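Local coordinates for protein methylocystis parvus OBBP MbnE (Methylocystis parvus OBBP, PDB 5ICQ) that probably binds the copper-chelating peptide methanobactin in the periplasm and takes part in its transport, as a family 5 solute-binding protein, at residues D119-P122 with A123-V127; K158-P161 with Q162-I165; F348-N352 with A353-A357; E288-T291 with T292-S295; A529-P532 with A533-G536. All blocks are in the same frame, centred on the assembly; numbering follows the deposited sequence.

Contact 1 (D119-P122 with A123-V127); sequences DIDP and ARTRV
The carboxylate of Asp121 grips the chain that returns after the turn of a beta hairpin. Its OD2 takes a short hydrogen bond of 2.5 Å from Thr125 OG1, arriving on the syn side but 28° out of the carboxylate plane. The backbone adds support: Thr125 N makes weak bonds to both carboxylate oxygens, and Arg126 N lies 3.4 Å from Asp121 OD1 in another weak bond. Asp121 CG stands between its own backbone N and carbonyl carbon (chi1 59°), which tucks the short acid under these N-H groups. A type I turn runs from Asp121 to Arg124, closed by Arg124 N to Asp121 O at 3.0 Å, and Pro122 suits its second position because the ring already fixes the phi needed there. Water 1 donates to the same Asp121 O and accepts from Arg124 NE, while the guanidinium tip bonds Ala39 O, Met40 O and Arg191 O. Outward lies apolar packing: Ile120 CD1 rests 4.0 Å from Arg124 CG, and Ile120 CG1 is 4.2 Å from Val127 CB across an antiparallel non-hydrogen-bonded pair. An asparagine in place of Asp121 would probably leave Thr125 OG1 and the amides of Thr125 and Arg126 with a weaker, uncharged acceptor. The carboxylate thus gathers donors within the hairpin, while buried Arg124 ties the turn to carbonyls of other parts of the chain, which implies a tip fixed largely by polar bonds.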
loop_
_atom_site.group_PDB
_atom_site.type_symbol
_atom_site.label_atom_id
_atom_site.label_comp_id
_atom_site.label_asym_id
_atom_site.label_seq_id
_atom_site.Cartn_x
_atom_site.Cartn_y
_atom_site.Cartn_z
ATOM N N ASP A 119 -6.821 -21.953 16.331
ATOM C CA ASP A 119 -5.904 -22.538 17.304
ATOM C C ASP A 119 -4.496 -22.208 16.847
ATOM O O ASP A 119 -4.067 -22.668 15.786
ATOM C CB ASP A 119 -6.062 -24.054 17.412
ATOM C CG ASP A 119 -7.321 -24.461 18.133
ATOM O OD1 ASP A 119 -7.735 -25.627 17.971
ATOM O OD2 ASP A 119 -7.895 -23.619 18.857
ATOM N N ILE A 120 -3.773 -21.420 17.637
ATOM C CA ILE A 120 -2.434 -21.000 17.252
ATOM C C ILE A 120 -1.583 -20.893 18.506
ATOM O O ILE A 120 -2.083 -20.574 19.589
ATOM C CB ILE A 120 -2.487 -19.671 16.462
ATOM C CG1 ILE A 120 -1.145 -19.366 15.801
ATOM C CG2 ILE A 120 -2.954 -18.526 17.359
ATOM C CD1 ILE A 120 -1.193 -18.143 14.868
ATOM N N ASP A 121 -0.297 -21.201 18.363
ATOM C CA ASP A 121 0.623 -21.087 19.483
ATOM C C ASP A 121 1.359 -19.756 19.422
ATOM O O ASP A 121 1.439 -19.127 18.363
ATOM C CB ASP A 121 1.621 -22.254 19.483
ATOM C CG ASP A 121 2.452 -22.325 18.216
ATOM O OD1 ASP A 121 1.973 -21.876 17.154
ATOM O OD2 ASP A 121 3.591 -22.839 18.279
ATOM N N PRO A 122 1.893 -19.274 20.548
ATOM C CA PRO A 122 2.604 -17.983 20.516
ATOM C C PRO A 122 3.797 -17.959 19.574
ATOM O O PRO A 122 4.088 -16.908 18.986
ATOM C CB PRO A 122 3.028 -17.786 21.977
ATOM C CG PRO A 122 1.982 -18.527 22.760
ATOM C CD PRO A 122 1.655 -19.740 21.927
ATOM N N ALA A 123 4.494 -19.084 19.401
ATOM C CA ALA A 123 5.637 -19.136 18.496
ATOM C C ALA A 123 5.231 -19.256 17.033
ATOM O O ALA A 123 6.100 -19.166 16.160
ATOM C CB ALA A 123 6.554 -20.305 18.869
ATOM N N ARG A 124 3.942 -19.465 16.753
ATOM C CA ARG A 124 3.415 -19.519 15.388
ATOM C C ARG A 124 4.108 -20.604 14.563
ATOM O O ARG A 124 4.530 -20.391 13.425
ATOM C CB ARG A 124 3.506 -18.144 14.718
ATOM C CG ARG A 124 2.675 -17.110 15.478
ATOM C CD ARG A 124 2.465 -15.780 14.739
ATOM N NE ARG A 124 1.588 -14.929 15.542
ATOM C CZ ARG A 124 1.392 -13.628 15.353
ATOM N NH1 ARG A 124 1.999 -12.984 14.361
ATOM N NH2 ARG A 124 0.583 -12.966 16.172
ATOM N N THR A 125 4.213 -21.791 15.156
ATOM C CA THR A 125 4.680 -22.972 14.446
ATOM C C THR A 125 3.540 -23.779 13.832
ATOM O O THR A 125 3.805 -24.647 12.990
ATOM C CB THR A 125 5.492 -23.875 15.393
ATOM O OG1 THR A 125 4.676 -24.247 16.512
ATOM C CG2 THR A 125 6.732 -23.146 15.907
ATOM N N ARG A 126 2.293 -23.515 14.241
ATOM C CA ARG A 126 1.071 -24.207 13.824
ATOM C C ARG A 126 -0.089 -23.244 13.843
ATOM O O ARG A 126 -0.194 -22.417 14.752
ATOM C CB ARG A 126 0.642 -25.307 14.783
ATOM C CG ARG A 126 0.788 -26.691 14.310
ATOM C CD ARG A 126 2.236 -26.946 14.196
ATOM N NE ARG A 126 2.644 -28.281 13.839
ATOM C CZ ARG A 126 3.624 -28.558 12.963
ATOM N NH1 ARG A 126 4.162 -27.541 12.281
ATOM N NH2 ARG A 126 3.936 -29.814 12.749
ATOM N N VAL A 127 -1.048 -23.484 12.956
ATOM C CA VAL A 127 -2.349 -22.839 13.070
ATOM C C VAL A 127 -3.421 -23.763 12.509
ATOM O O VAL A 127 -3.261 -24.320 11.417
ATOM C CB VAL A 127 -2.364 -21.466 12.372
ATOM C CG1 VAL A 127 -1.961 -21.578 10.894
ATOM C CG2 VAL A 127 -3.727 -20.802 12.536
HETATM O O HOH W 1 0.585 -16.264 17.871
#

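Contact 2 (K158-P161 with Q162-I165); sequences KGRP and QQRI. With SO4 (sulfate ion), chain F.
Two side chains of the new helix, Gln163 and Arg164, reach back to the linker that leads into it, and backbone bonds complete the join. Among the side-chain hydrogen bonds, Arg160 N donates to Gln163 OE1 at 3.0 Å, in the carbonyl plane of that amide. Gln163 thus accepts from the backbone N-H of the N-cap residue, three positions earlier, and manages it with an extended chain, CG anti to its N (chi1 -179°). Gly159 fits because a beta carbon there would collide with Gln163 OE1. Arg164 NE gives its hydrogen to Gly159 O at 2.8 Å, and one face of its guanidinium lies over Lys158 CA. Replacing Arg164 by an alanine would probably deprive Gly159 O of this donor and uncover the chain around Lys158. The backbone bonds are those of a first helical turn, Arg164 N to Arg160 O at 2.8 Å and Ile165 N to Pro161 O at 3.1 Å; Pro161, lacking an N-H, is at home in that turn. A sulfate, probably from the crystallisation liquor, collects further hydrogen bonds. Its O1 accepts from Gln162 N at 2.6 Å and its O2 from Arg160 NE at 2.7 Å, the guanidinium meeting it edge-on. The whole forms the short corner between helix 145-158 and helix 161-168, with Val82 packed on Arg160, Pro161 and Arg164.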
loop_
_atom_site.group_PDB
_atom_site.type_symbol
_atom_site.label_atom_id
_atom_site.label_comp_id
_atom_site.label_asym_id
_atom_site.label_seq_id
_atom_site.Cartn_x
_atom_site.Cartn_y
_atom_site.Cartn_z
ATOM N N LYS A 158 -0.733 -21.368 -8.658
ATOM C CA LYS A 158 -1.117 -20.444 -9.722
ATOM C C LYS A 158 -1.367 -19.015 -9.253
ATOM O O LYS A 158 -1.832 -18.192 -10.053
ATOM C CB LYS A 158 -2.379 -20.948 -10.443
ATOM C CG LYS A 158 -2.256 -22.335 -11.051
ATOM C CD LYS A 158 -1.114 -22.390 -12.049
ATOM C CE LYS A 158 -1.525 -23.116 -13.318
ATOM N NZ LYS A 158 -1.871 -24.545 -13.070
ATOM N N GLY A 159 -1.095 -18.690 -7.995
ATOM C CA GLY A 159 -1.413 -17.372 -7.481
ATOM C C GLY A 159 -0.326 -16.354 -7.770
ATOM O O GLY A 159 0.573 -16.572 -8.590
ATOM N N ARG A 160 -0.407 -15.229 -7.060
ATOM C CA ARG A 160 0.576 -14.160 -7.188
ATOM C C ARG A 160 1.942 -14.620 -6.684
ATOM O O ARG A 160 2.033 -15.545 -5.876
ATOM C CB ARG A 160 0.112 -12.928 -6.413
ATOM C CG ARG A 160 -1.284 -12.469 -6.778
ATOM C CD ARG A 160 -1.455 -10.986 -6.505
ATOM N NE ARG A 160 -0.363 -10.211 -7.093
ATOM C CZ ARG A 160 -0.245 -9.942 -8.391
ATOM N NH1 ARG A 160 -1.156 -10.384 -9.252
ATOM N NH2 ARG A 160 0.788 -9.234 -8.828
ATOM N N PRO A 161 3.024 -13.975 -7.144
ATOM C CA PRO A 161 4.372 -14.515 -6.862
ATOM C C PRO A 161 4.706 -14.648 -5.386
ATOM O O PRO A 161 5.187 -15.708 -4.964
ATOM C CB PRO A 161 5.293 -13.514 -7.573
ATOM C CG PRO A 161 4.456 -12.965 -8.675
ATOM C CD PRO A 161 3.078 -12.841 -8.085
ATOM N N GLN A 162 4.481 -13.605 -4.580
ATOM C CA GLN A 162 4.820 -13.708 -3.162
ATOM C C GLN A 162 3.843 -14.611 -2.424
ATOM O O GLN A 162 4.197 -15.203 -1.398
ATOM C CB GLN A 162 4.857 -12.321 -2.516
ATOM C CG GLN A 162 6.007 -11.434 -3.000
ATOM C CD GLN A 162 7.353 -12.135 -2.919
ATOM O OE1 GLN A 162 7.739 -12.652 -1.867
ATOM N NE2 GLN A 162 8.073 -12.161 -4.037
ATOM N N GLN A 163 2.608 -14.699 -2.922
ATOM C CA GLN A 163 1.645 -15.672 -2.416
ATOM C C GLN A 163 2.141 -17.099 -2.631
ATOM O O GLN A 163 2.088 -17.932 -1.719
ATOM C CB GLN A 163 0.305 -15.441 -3.109
ATOM C CG GLN A 163 -0.838 -16.353 -2.696
ATOM C CD GLN A 163 -2.121 -15.992 -3.425
ATOM O OE1 GLN A 163 -2.092 -15.639 -4.606
ATOM N NE2 GLN A 163 -3.254 -16.065 -2.725
ATOM N N ARG A 164 2.632 -17.401 -3.839
ATOM C CA ARG A 164 3.199 -18.726 -4.083
ATOM C C ARG A 164 4.341 -19.019 -3.121
ATOM O O ARG A 164 4.447 -20.130 -2.589
ATOM C CB ARG A 164 3.692 -18.842 -5.524
ATOM C CG ARG A 164 2.606 -18.791 -6.560
ATOM C CD ARG A 164 3.166 -19.164 -7.925
ATOM N NE ARG A 164 2.289 -18.714 -8.997
ATOM C CZ ARG A 164 2.485 -18.973 -10.282
ATOM N NH1 ARG A 164 3.539 -19.684 -10.663
ATOM N NH2 ARG A 164 1.626 -18.519 -11.185
ATOM N N ILE A 165 5.210 -18.033 -2.889
ATOM C CA ILE A 165 6.349 -18.258 -2.006
ATOM C C ILE A 165 5.882 -18.477 -0.574
ATOM O O ILE A 165 6.371 -19.377 0.121
ATOM C CB ILE A 165 7.345 -17.089 -2.105
ATOM C CG1 ILE A 165 7.933 -17.004 -3.515
ATOM C CG2 ILE A 165 8.460 -17.261 -1.090
ATOM C CD1 ILE A 165 8.906 -15.855 -3.686
HETATM S S SO4 F . 2.815 -10.136 -4.998
HETATM O O1 SO4 F . 3.663 -11.271 -5.347
HETATM O O2 SO4 F . 2.158 -9.645 -6.207
HETATM O O3 SO4 F . 1.813 -10.565 -4.025
HETATM O O4 SO4 F . 3.632 -9.069 -4.421
#

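Contact 3 (F348-N352 with A353-A357); sequences FEWVN and ANYYA
In a local contact along helix 348-355, Trp350 meets Asn354 and Tyr355, about one turn further on, on a face of the alpha helix that also packs against helix 453-467. The Asn354 amide lies over one face of the Trp350 indole, the two planes 29° apart, with ND2 3.1 Å above the ring and offset toward its rim. Asn354 CB sits over the six-membered ring, 4.2 Å from its centroid and almost on the normal. ND2 is turned to Trp350 O, donating at 2.9 Å with the oxygen almost in the amide plane, while Asn354 N bonds the same oxygen at 3.0 Å from the other side of the carbonyl plane. Asparagine suits the place because its short amide can stack and donate at once. Val351 O is taken by Tyr355 N at 2.8 Å. Trp350 holds its CG anti to the backbone N (chi1 -174°), and this swings the indole along the helix toward Tyr355; their rings approach obliquely. On the buried side, Tyr356 packs by its ring edge on Asn352 CA and sends its hydroxyl to Asp454; Tyr360 N meets Asn352 OD1. Trp350 CZ3 comes to 3.8 Å from Tyr355 CE2.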
loop_
_atom_site.group_PDB
_atom_site.type_symbol
_atom_site.label_atom_id
_atom_site.label_comp_id
_atom_site.label_asym_id
_atom_site.label_seq_id
_atom_site.Cartn_x
_atom_site.Cartn_y
_atom_site.Cartn_z
ATOM N N PHE A 348 11.436 21.807 -2.833
ATOM C CA PHE A 348 10.046 21.359 -2.857
ATOM C C PHE A 348 9.076 22.532 -2.833
ATOM O O PHE A 348 8.033 22.493 -3.492
ATOM C CB PHE A 348 9.741 20.439 -1.674
ATOM C CG PHE A 348 8.264 20.230 -1.467
ATOM C CD1 PHE A 348 7.516 19.562 -2.428
ATOM C CD2 PHE A 348 7.619 20.725 -0.338
ATOM C CE1 PHE A 348 6.144 19.384 -2.269
ATOM C CE2 PHE A 348 6.240 20.538 -0.166
ATOM C CZ PHE A 348 5.511 19.869 -1.140
ATOM N N GLU A 349 9.381 23.565 -2.047
ATOM C CA GLU A 349 8.463 24.690 -1.920
ATOM C C GLU A 349 8.155 25.304 -3.283
ATOM O O GLU A 349 7.001 25.647 -3.575
ATOM C CB GLU A 349 9.055 25.724 -0.961
ATOM C CG GLU A 349 9.193 25.228 0.504
ATOM C CD GLU A 349 10.173 24.051 0.699
ATOM O OE1 GLU A 349 9.842 23.104 1.456
ATOM O OE2 GLU A 349 11.270 24.064 0.103
ATOM N N TRP A 350 9.162 25.397 -4.153
ATOM C CA TRP A 350 8.937 25.932 -5.493
ATOM C C TRP A 350 8.006 25.034 -6.309
ATOM O O TRP A 350 7.079 25.531 -6.963
ATOM C CB TRP A 350 10.274 26.132 -6.215
ATOM C CG TRP A 350 10.117 26.820 -7.546
ATOM C CD1 TRP A 350 10.163 28.165 -7.786
ATOM C CD2 TRP A 350 9.874 26.195 -8.813
ATOM N NE1 TRP A 350 9.977 28.415 -9.126
ATOM C CE2 TRP A 350 9.800 27.221 -9.780
ATOM C CE3 TRP A 350 9.732 24.867 -9.228
ATOM C CZ2 TRP A 350 9.578 26.958 -11.135
ATOM C CZ3 TRP A 350 9.506 24.605 -10.571
ATOM C CH2 TRP A 350 9.433 25.650 -11.512
ATOM N N VAL A 351 8.229 23.712 -6.310
ATOM C CA VAL A 351 7.349 22.876 -7.125
ATOM C C VAL A 351 5.939 22.865 -6.543
ATOM O O VAL A 351 4.953 22.890 -7.289
ATOM C CB VAL A 351 7.894 21.439 -7.320
ATOM C CG1 VAL A 351 9.289 21.446 -7.959
ATOM C CG2 VAL A 351 7.869 20.634 -6.053
ATOM N N ASN A 352 5.816 22.840 -5.211
ATOM C CA ASN A 352 4.487 22.810 -4.603
ATOM C C ASN A 352 3.677 24.038 -5.004
ATOM O O ASN A 352 2.497 23.932 -5.355
ATOM C CB ASN A 352 4.615 22.724 -3.081
ATOM C CG ASN A 352 3.342 22.226 -2.404
ATOM O OD1 ASN A 352 2.573 21.467 -2.984
ATOM N ND2 ASN A 352 3.132 22.644 -1.159
ATOM N N ALA A 353 4.307 25.207 -4.989
ATOM C CA ALA A 353 3.598 26.433 -5.342
ATOM C C ALA A 353 3.351 26.540 -6.842
ATOM O O ALA A 353 2.342 27.118 -7.260
ATOM C CB ALA A 353 4.383 27.651 -4.852
ATOM N N ASN A 354 4.247 25.994 -7.669
ATOM C CA ASN A 354 4.137 26.221 -9.107
ATOM C C ASN A 354 3.357 25.143 -9.841
ATOM O O ASN A 354 2.799 25.421 -10.909
ATOM C CB ASN A 354 5.533 26.357 -9.726
ATOM C CG ASN A 354 6.100 27.755 -9.563
ATOM O OD1 ASN A 354 5.800 28.650 -10.352
ATOM N ND2 ASN A 354 6.898 27.956 -8.522
ATOM N N TYR A 355 3.309 23.916 -9.327
ATOM C CA TYR A 355 2.575 22.867 -10.026
ATOM C C TYR A 355 1.377 22.329 -9.266
ATOM O O TYR A 355 0.449 21.814 -9.899
ATOM C CB TYR A 355 3.495 21.679 -10.360
ATOM C CG TYR A 355 4.538 22.001 -11.399
ATOM C CD1 TYR A 355 4.159 22.325 -12.692
ATOM C CD2 TYR A 355 5.894 21.971 -11.095
ATOM C CE1 TYR A 355 5.091 22.623 -13.656
ATOM C CE2 TYR A 355 6.849 22.265 -12.067
ATOM C CZ TYR A 355 6.431 22.590 -13.346
ATOM O OH TYR A 355 7.335 22.894 -14.342
ATOM N N TYR A 356 1.362 22.410 -7.939
ATOM C CA TYR A 356 0.390 21.629 -7.180
ATOM C C TYR A 356 -0.514 22.488 -6.309
ATOM O O TYR A 356 -1.154 21.961 -5.391
ATOM C CB TYR A 356 1.108 20.575 -6.336
ATOM C CG TYR A 356 1.989 19.683 -7.190
ATOM C CD1 TYR A 356 1.446 18.906 -8.212
ATOM C CD2 TYR A 356 3.359 19.625 -6.977
ATOM C CE1 TYR A 356 2.255 18.088 -9.001
ATOM C CE2 TYR A 356 4.176 18.814 -7.761
ATOM C CZ TYR A 356 3.619 18.052 -8.767
ATOM O OH TYR A 356 4.439 17.248 -9.531
ATOM N N ALA A 357 -0.586 23.790 -6.594
ATOM C CA ALA A 357 -1.473 24.719 -5.892
ATOM C C ALA A 357 -1.214 24.716 -4.390
ATOM O O ALA A 357 -2.114 25.001 -3.593
ATOM C CB ALA A 357 -2.949 24.421 -6.191
#

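Contact 4 (E288-T291 with T292-S295); sequences ETST and TRWS. With SO4 (sulfate ion), chain E.
Glu288 and Arg293 form a salt bridge across the N-terminus of helix 291-296, where Ser290 is the N-cap. Glu288 OE1 takes three hydrogens: Ser290 N on its anti lone pair at 3.0 Å, and Arg293 NE and NH2 from the syn side, each at 3.1 Å. Both guanidinium nitrogens thus converge on a single oxygen, which lies close to the guanidinium plane, although the carboxylate itself is turned 49° from it. The other oxygen, OE2, is engaged chiefly by Tyr298 and Arg286, with only a weak, longer bond to NE; so many donors probably favour the ionised acid. A bend at chi3 (46°) brings the outer edge of Arg293 round to a sulfate, probably from the crystallisation liquor, whose O3 accepts from NH1 at 2.8 Å. Two of the first helix amides have partners in Ser290. Its OG, anti to its own backbone N, accepts from Arg293 N at 3.0 Å, a serine being small enough to fold back over the first turn, and Ser290 O receives Trp294 N at 2.9 Å. Water 4 links the hydroxyls of Thr291 and Thr292, and water 2 accepts from Thr289 N. Trp294, stacked on Trp577 and in cation-pi contact with Arg310, packs against the aliphatic part of Glu288. There Trp294 CE3 lies 3.7 Å from Glu288 CB.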
loop_
_atom_site.group_PDB
_atom_site.type_symbol
_atom_site.label_atom_id
_atom_site.label_comp_id
_atom_site.label_asym_id
_atom_site.label_seq_id
_atom_site.Cartn_x
_atom_site.Cartn_y
_atom_site.Cartn_z
ATOM N N GLU A 288 -10.395 12.180 -5.457
ATOM C CA GLU A 288 -9.702 13.159 -6.279
ATOM C C GLU A 288 -8.199 13.005 -6.099
ATOM O O GLU A 288 -7.706 13.008 -4.967
ATOM C CB GLU A 288 -10.125 14.585 -5.918
ATOM C CG GLU A 288 -9.600 15.618 -6.874
ATOM C CD GLU A 288 -9.985 15.293 -8.292
ATOM O OE1 GLU A 288 -9.099 14.891 -9.082
ATOM O OE2 GLU A 288 -11.183 15.413 -8.597
ATOM N N THR A 289 -7.470 12.879 -7.216
ATOM C CA THR A 289 -6.012 12.829 -7.175
ATOM C C THR A 289 -5.353 13.940 -7.979
ATOM O O THR A 289 -4.120 14.037 -7.971
ATOM C CB THR A 289 -5.496 11.472 -7.683
ATOM O OG1 THR A 289 -6.096 11.179 -8.948
ATOM C CG2 THR A 289 -5.846 10.359 -6.701
ATOM N N SER A 290 -6.128 14.785 -8.656
ATOM C CA SER A 290 -5.593 15.884 -9.458
ATOM C C SER A 290 -5.608 17.160 -8.627
ATOM O O SER A 290 -6.679 17.601 -8.199
ATOM C CB SER A 290 -6.424 16.076 -10.731
ATOM O OG SER A 290 -6.246 17.385 -11.248
ATOM N N THR A 291 -4.428 17.749 -8.390
ATOM C CA THR A 291 -4.382 19.013 -7.655
ATOM C C THR A 291 -5.095 20.124 -8.414
ATOM O O THR A 291 -5.729 20.991 -7.802
ATOM C CB THR A 291 -2.938 19.428 -7.355
ATOM O OG1 THR A 291 -2.157 19.400 -8.556
ATOM C CG2 THR A 291 -2.324 18.496 -6.336
ATOM N N THR A 292 -5.000 20.123 -9.749
ATOM C CA THR A 292 -5.686 21.150 -10.534
ATOM C C THR A 292 -7.196 21.057 -10.361
ATOM O O THR A 292 -7.876 22.072 -10.160
ATOM C CB THR A 292 -5.312 21.026 -12.015
ATOM O OG1 THR A 292 -3.885 21.073 -12.155
ATOM C CG2 THR A 292 -5.927 22.165 -12.821
ATOM N N ARG A 293 -7.743 19.841 -10.448
ATOM C CA ARG A 293 -9.188 19.685 -10.347
ATOM C C ARG A 293 -9.663 19.977 -8.932
ATOM O O ARG A 293 -10.661 20.680 -8.740
ATOM C CB ARG A 293 -9.587 18.272 -10.774
ATOM C CG ARG A 293 -10.998 18.136 -11.288
ATOM C CD ARG A 293 -11.038 17.007 -12.306
ATOM N NE ARG A 293 -10.317 15.847 -11.812
ATOM C CZ ARG A 293 -9.798 14.904 -12.587
ATOM N NH1 ARG A 293 -9.922 14.983 -13.908
ATOM N NH2 ARG A 293 -9.147 13.891 -12.037
ATOM N N TRP A 294 -8.950 19.458 -7.930
ATOM C CA TRP A 294 -9.293 19.765 -6.544
ATOM C C TRP A 294 -9.260 21.263 -6.310
ATOM O O TRP A 294 -10.152 21.816 -5.655
ATOM C CB TRP A 294 -8.326 19.040 -5.600
ATOM C CG TRP A 294 -8.728 19.016 -4.137
ATOM C CD1 TRP A 294 -8.036 19.562 -3.094
ATOM C CD2 TRP A 294 -9.898 18.396 -3.563
ATOM N NE1 TRP A 294 -8.700 19.320 -1.905
ATOM C CE2 TRP A 294 -9.840 18.604 -2.167
ATOM C CE3 TRP A 294 -10.979 17.677 -4.094
ATOM C CZ2 TRP A 294 -10.826 18.124 -1.293
ATOM C CZ3 TRP A 294 -11.953 17.193 -3.227
ATOM C CH2 TRP A 294 -11.869 17.422 -1.838
ATOM N N SER A 295 -8.262 21.943 -6.888
ATOM C CA SER A 295 -8.077 23.368 -6.641
ATOM C C SER A 295 -9.167 24.210 -7.296
ATOM O O SER A 295 -9.666 25.160 -6.683
ATOM C CB SER A 295 -6.694 23.806 -7.127
ATOM O OG SER A 295 -6.522 25.193 -6.938
HETATM S S SO4 E . -6.650 12.644 -14.460
HETATM O O1 SO4 E . -6.953 11.250 -14.765
HETATM O O2 SO4 E . -5.449 13.052 -15.184
HETATM O O3 SO4 E . -7.766 13.495 -14.863
HETATM O O4 SO4 E . -6.423 12.771 -13.024
HETATM O O HOH W 2 -8.832 11.673 -9.507
HETATM O O HOH W 3 -3.240 17.870 -11.431
HETATM O O HOH W 4 -2.329 21.848 -9.655
#

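Contact 5 (A529-P532 with A533-G536); sequences AASP and AIDG
Ile534 lays its CG1 and CD1 over the CB of Ser531, at 3.8 Å, and its CD1 goes on to meet Ala529 CB at 4.0 Å. This is the N-terminus of helix 532-543, with Ser531 as N-cap. Ser531 OG is anti to its backbone N (chi1 157°), which turns the hydroxyl oxygen toward the first amides of the helix. It accepts from Ile534 N at 3.1 Å in a nearly straight bond, and more weakly from Ala533 N. Serine is right here because its CB can serve as floor for the isoleucine while its oxygen stands in for a carbonyl of a missing earlier turn. Pro532 needs no acceptor, having no N-H, and begins the helix with a suitable fixed phi; its O takes Gly536 N at 2.8 Å. The branched Ile534 also packs on Trp513 of helix 508-513 and on Val560 and Leu561 of helix 547-563, joining the capped end to its neighbours. Trp390, from a loop, lies against Pro532 and Ala533. Near the helix start, Asp535 sends OD2 to Ser515 OG. Water 5 accepts from Ser531 N at 2.8 Å.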
loop_
_atom_site.group_PDB
_atom_site.type_symbol
_atom_site.label_atom_id
_atom_site.label_comp_id
_atom_site.label_asym_id
_atom_site.label_seq_id
_atom_site.Cartn_x
_atom_site.Cartn_y
_atom_site.Cartn_z
ATOM N N ALA A 529 20.438 -0.845 -2.358
ATOM C CA ALA A 529 20.873 -0.812 -0.967
ATOM C C ALA A 529 21.308 -2.201 -0.531
ATOM O O ALA A 529 20.574 -3.172 -0.723
ATOM C CB ALA A 529 19.748 -0.304 -0.071
ATOM N N ALA A 530 22.507 -2.303 0.060
ATOM C CA ALA A 530 23.030 -3.597 0.521
ATOM C C ALA A 530 23.803 -3.331 1.813
ATOM O O ALA A 530 25.032 -3.242 1.825
ATOM C CB ALA A 530 23.893 -4.269 -0.547
ATOM N N SER A 531 23.059 -3.226 2.915
ATOM C CA SER A 531 23.593 -2.785 4.199
ATOM C C SER A 531 23.279 -3.837 5.253
ATOM O O SER A 531 22.108 -4.205 5.424
ATOM C CB SER A 531 22.981 -1.441 4.615
ATOM O OG SER A 531 23.067 -1.273 6.025
ATOM N N PRO A 532 24.275 -4.341 5.982
ATOM C CA PRO A 532 23.955 -5.277 7.070
ATOM C C PRO A 532 23.032 -4.677 8.111
ATOM O O PRO A 532 22.253 -5.413 8.726
ATOM C CB PRO A 532 25.332 -5.618 7.666
ATOM C CG PRO A 532 26.314 -5.327 6.564
ATOM C CD PRO A 532 25.725 -4.166 5.788
ATOM N N ALA A 533 23.106 -3.357 8.336
ATOM C CA ALA A 533 22.235 -2.726 9.327
ATOM C C ALA A 533 20.791 -2.665 8.846
ATOM O O ALA A 533 19.855 -2.828 9.640
ATOM C CB ALA A 533 22.748 -1.326 9.660
ATOM N N ILE A 534 20.569 -2.426 7.552
ATOM C CA ILE A 534 19.205 -2.529 7.031
ATOM C C ILE A 534 18.676 -3.942 7.219
ATOM O O ILE A 534 17.556 -4.151 7.706
ATOM C CB ILE A 534 19.151 -2.120 5.548
ATOM C CG1 ILE A 534 19.393 -0.620 5.394
ATOM C CG2 ILE A 534 17.806 -2.515 4.948
ATOM C CD1 ILE A 534 19.477 -0.213 3.913
ATOM N N ASP A 535 19.467 -4.934 6.794
ATOM C CA ASP A 535 19.043 -6.325 6.918
ATOM C C ASP A 535 18.763 -6.681 8.373
ATOM O O ASP A 535 17.806 -7.408 8.670
ATOM C CB ASP A 535 20.124 -7.257 6.357
ATOM C CG ASP A 535 20.317 -7.114 4.844
ATOM O OD1 ASP A 535 19.539 -6.391 4.192
ATOM O OD2 ASP A 535 21.258 -7.737 4.311
ATOM N N GLY A 536 19.608 -6.194 9.288
ATOM C CA GLY A 536 19.404 -6.482 10.700
ATOM C C GLY A 536 18.148 -5.840 11.265
ATOM O O GLY A 536 17.449 -6.442 12.082
HETATM O O HOH W 5 20.318 -3.793 2.742
#

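Along the chain the order is contact 1, contact 2, contact 4, contact 3 and contact 5. Three of them, at 158-165, 288-295 and 529-536, are starts of helices; contact 3 runs along a helix, and contact 1 is the tip of a hairpin in an antiparallel sheet. Contacts 3 and 4 are neighbours, centres 14 Å apart, and touch where Tyr356 CD1 packs 3.7 Å from Thr291 OG1. Contacts 1 and 2 lie across the chain's centre from that pair, contacts 1 and 3 being 51 Å apart between centres. Contact 5 stands about 25 Å from contact 2 between centres. These local turns and helix segments are spread over both sides of the chain's centre, only contacts 3 and 4 touching.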